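PDB 6NPS: AxyAgu115A from Amphibacillus xylanus NBRC 15112, which probably acts as a family GH115 alpha-glucuronidase, hydrolysing glucuronic acid side groups from the xylan of hemicellulose. Local coordinates for residues A216-R221 with D412-P417. The protein carries 3 engineered substitutions. Residues are numbered along the deposited sequence; the frame is centred on the assembly and turned at random.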
loop_
_atom_site.group_PDB
_atom_site.type_symbol
_atom_site.label_atom_id
_atom_site.label_comp_id
_atom_site.label_asym_id
_atom_site.label_seq_id
_atom_site.Cartn_x
_atom_site.Cartn_y
_atom_site.Cartn_z
ATOM N N ALA A 216 -27.701 -10.189 31.776
ATOM C CA ALA A 216 -26.326 -10.522 31.435
ATOM C C ALA A 216 -26.062 -11.998 31.719
ATOM O O ALA A 216 -26.588 -12.570 32.690
ATOM C CB ALA A 216 -25.358 -9.641 32.225
ATOM N N MET A 217 -25.282 -12.621 30.838
ATOM C CA MET A 217 -25.130 -14.062 30.842
ATOM C C MET A 217 -23.736 -14.536 30.472
ATOM O O MET A 217 -23.521 -15.751 30.445
ATOM C CB MET A 217 -26.136 -14.716 29.877
ATOM C CG MET A 217 -26.116 -14.044 28.513
ATOM S SD MET A 217 -25.177 -14.818 27.167
ATOM C CE MET A 217 -26.523 -15.631 26.312
ATOM N N TRP A 218 -22.780 -13.646 30.196
ATOM C CA TRP A 218 -21.478 -14.148 29.753
ATOM C C TRP A 218 -20.660 -14.712 30.909
ATOM O O TRP A 218 -20.182 -15.854 30.835
ATOM C CB TRP A 218 -20.689 -13.068 29.006
ATOM C CG TRP A 218 -21.004 -13.115 27.546
ATOM C CD1 TRP A 218 -21.974 -13.871 26.949
ATOM C CD2 TRP A 218 -20.361 -12.387 26.491
ATOM N NE1 TRP A 218 -21.987 -13.653 25.596
ATOM C CE2 TRP A 218 -21.005 -12.751 25.284
ATOM C CE3 TRP A 218 -19.305 -11.464 26.445
ATOM C CZ2 TRP A 218 -20.625 -12.223 24.047
ATOM C CZ3 TRP A 218 -18.935 -10.942 25.218
ATOM C CH2 TRP A 218 -19.594 -11.322 24.038
ATOM N N SER A 219 -20.432 -13.919 31.958
ATOM C CA SER A 219 -19.747 -14.386 33.166
ATOM C C SER A 219 -20.610 -14.107 34.395
ATOM O O SER A 219 -20.145 -13.619 35.440
ATOM C CB SER A 219 -18.373 -13.744 33.317
ATOM O OG SER A 219 -18.485 -12.513 34.008
ATOM N N ALA A 220 -21.899 -14.374 34.246
ATOM C CA ALA A 220 -22.890 -14.080 35.262
ATOM C C ALA A 220 -23.950 -15.161 35.191
ATOM O O ALA A 220 -24.179 -15.752 34.130
ATOM C CB ALA A 220 -23.531 -12.701 35.046
ATOM N N ARG A 221 -24.611 -15.401 36.320
ATOM C CA ARG A 221 -25.741 -16.324 36.387
ATOM C C ARG A 221 -26.845 -15.576 37.119
ATOM O O ARG A 221 -26.792 -15.444 38.350
ATOM C CB ARG A 221 -25.370 -17.613 37.125
ATOM C CG ARG A 221 -24.451 -18.505 36.327
ATOM C CD ARG A 221 -23.975 -19.681 37.176
ATOM N NE ARG A 221 -23.133 -19.256 38.292
ATOM C CZ ARG A 221 -22.949 -19.954 39.415
ATOM N NH1 ARG A 221 -23.533 -21.136 39.577
ATOM N NH2 ARG A 221 -22.174 -19.480 40.377
ATOM N N ASP A 412 -26.130 -3.553 19.079
ATOM C CA ASP A 412 -24.816 -3.925 19.598
ATOM C C ASP A 412 -24.595 -5.373 19.209
ATOM O O ASP A 412 -25.524 -6.173 19.293
ATOM C CB ASP A 412 -24.795 -3.730 21.119
ATOM C CG ASP A 412 -23.400 -3.803 21.743
ATOM O OD1 ASP A 412 -22.818 -4.911 21.810
ATOM O OD2 ASP A 412 -22.907 -2.744 22.221
ATOM N N TYR A 413 -23.401 -5.711 18.741
ATOM C CA TYR A 413 -23.165 -7.084 18.336
ATOM C C TYR A 413 -21.688 -7.434 18.438
ATOM O O TYR A 413 -20.828 -6.702 17.950
ATOM C CB TYR A 413 -23.656 -7.320 16.913
ATOM C CG TYR A 413 -23.453 -8.743 16.431
ATOM C CD1 TYR A 413 -24.026 -9.822 17.119
ATOM C CD2 TYR A 413 -22.726 -9.004 15.263
ATOM C CE1 TYR A 413 -23.847 -11.135 16.692
ATOM C CE2 TYR A 413 -22.581 -10.285 14.806
ATOM C CZ TYR A 413 -23.133 -11.343 15.524
ATOM O OH TYR A 413 -22.973 -12.611 15.086
ATOM N N HIS A 414 -21.413 -8.590 18.989
ATOM C CA HIS A 414 -20.059 -9.122 19.101
ATOM C C HIS A 414 -19.994 -10.287 18.123
ATOM O O HIS A 414 -20.463 -11.383 18.437
ATOM C CB HIS A 414 -19.821 -9.545 20.548
ATOM C CG HIS A 414 -18.447 -10.063 20.834
ATOM N ND1 HIS A 414 -17.314 -9.281 20.713
ATOM C CD2 HIS A 414 -18.024 -11.282 21.257
ATOM C CE1 HIS A 414 -16.257 -9.996 21.064
ATOM N NE2 HIS A 414 -16.662 -11.209 21.394
ATOM N N GLY A 415 -19.410 -10.078 16.950
ATOM C CA GLY A 415 -19.388 -11.127 15.940
ATOM C C GLY A 415 -18.991 -10.534 14.605
ATOM O O GLY A 415 -18.537 -9.395 14.543
ATOM N N GLY A 416 -19.165 -11.315 13.537
ATOM C CA GLY A 416 -18.759 -10.862 12.212
ATOM C C GLY A 416 -19.804 -10.037 11.458
ATOM O O GLY A 416 -20.984 -10.034 11.818
ATOM N N PRO A 417 -19.392 -9.326 10.370
ATOM C CA PRO A 417 -17.986 -9.219 9.904
ATOM C C PRO A 417 -17.086 -8.396 10.828
ATOM O O PRO A 417 -15.891 -8.642 10.846
ATOM C CB PRO A 417 -18.112 -8.510 8.525
ATOM C CG PRO A 417 -19.498 -8.747 8.090
ATOM C CD PRO A 417 -20.330 -8.771 9.369
#
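Trp218 and His414 meet ring to ring, the sole pair joining 216-221 to 412-417; their CA atoms, 11.9 Å apart, are the nearest CA pair across the two segments. The pair is an offset edge-to-face stack: the six-membered ring of Trp218 directs its edge, led by CH2, toward the face of His414, with ring centroids 5.2 Å apart and planes at 66°. Trp218 is poorly ordered, so the exact spacing is uncertain. A long, flat tryptophan side chain suits this gap, and histidine offers a flat aromatic surface together with a polar rim. His414 has CG anti to the backbone N (chi1 -178°), which extends the imidazole toward the indole.

Glu421 hydrogen-bonds His414 ND1 and restrains the imidazole's rotation, while Glu178 accepts a hydrogen bond from the backbone N of Trp218, which does not fix the indole. With an alanine at His414, the indole edge would probably lose the ring it faces and Glu421 its imidazole mate.

A glycerol, probably from the crystallisation liquor, lies about 5 Å from the Trp218 side chain. The two loops follow parallel strands 212-214 and 405-410, and such loops at the C-terminal ends of barrel strands characteristically surround the active-site pocket of a TIM-barrel glycoside hydrolase.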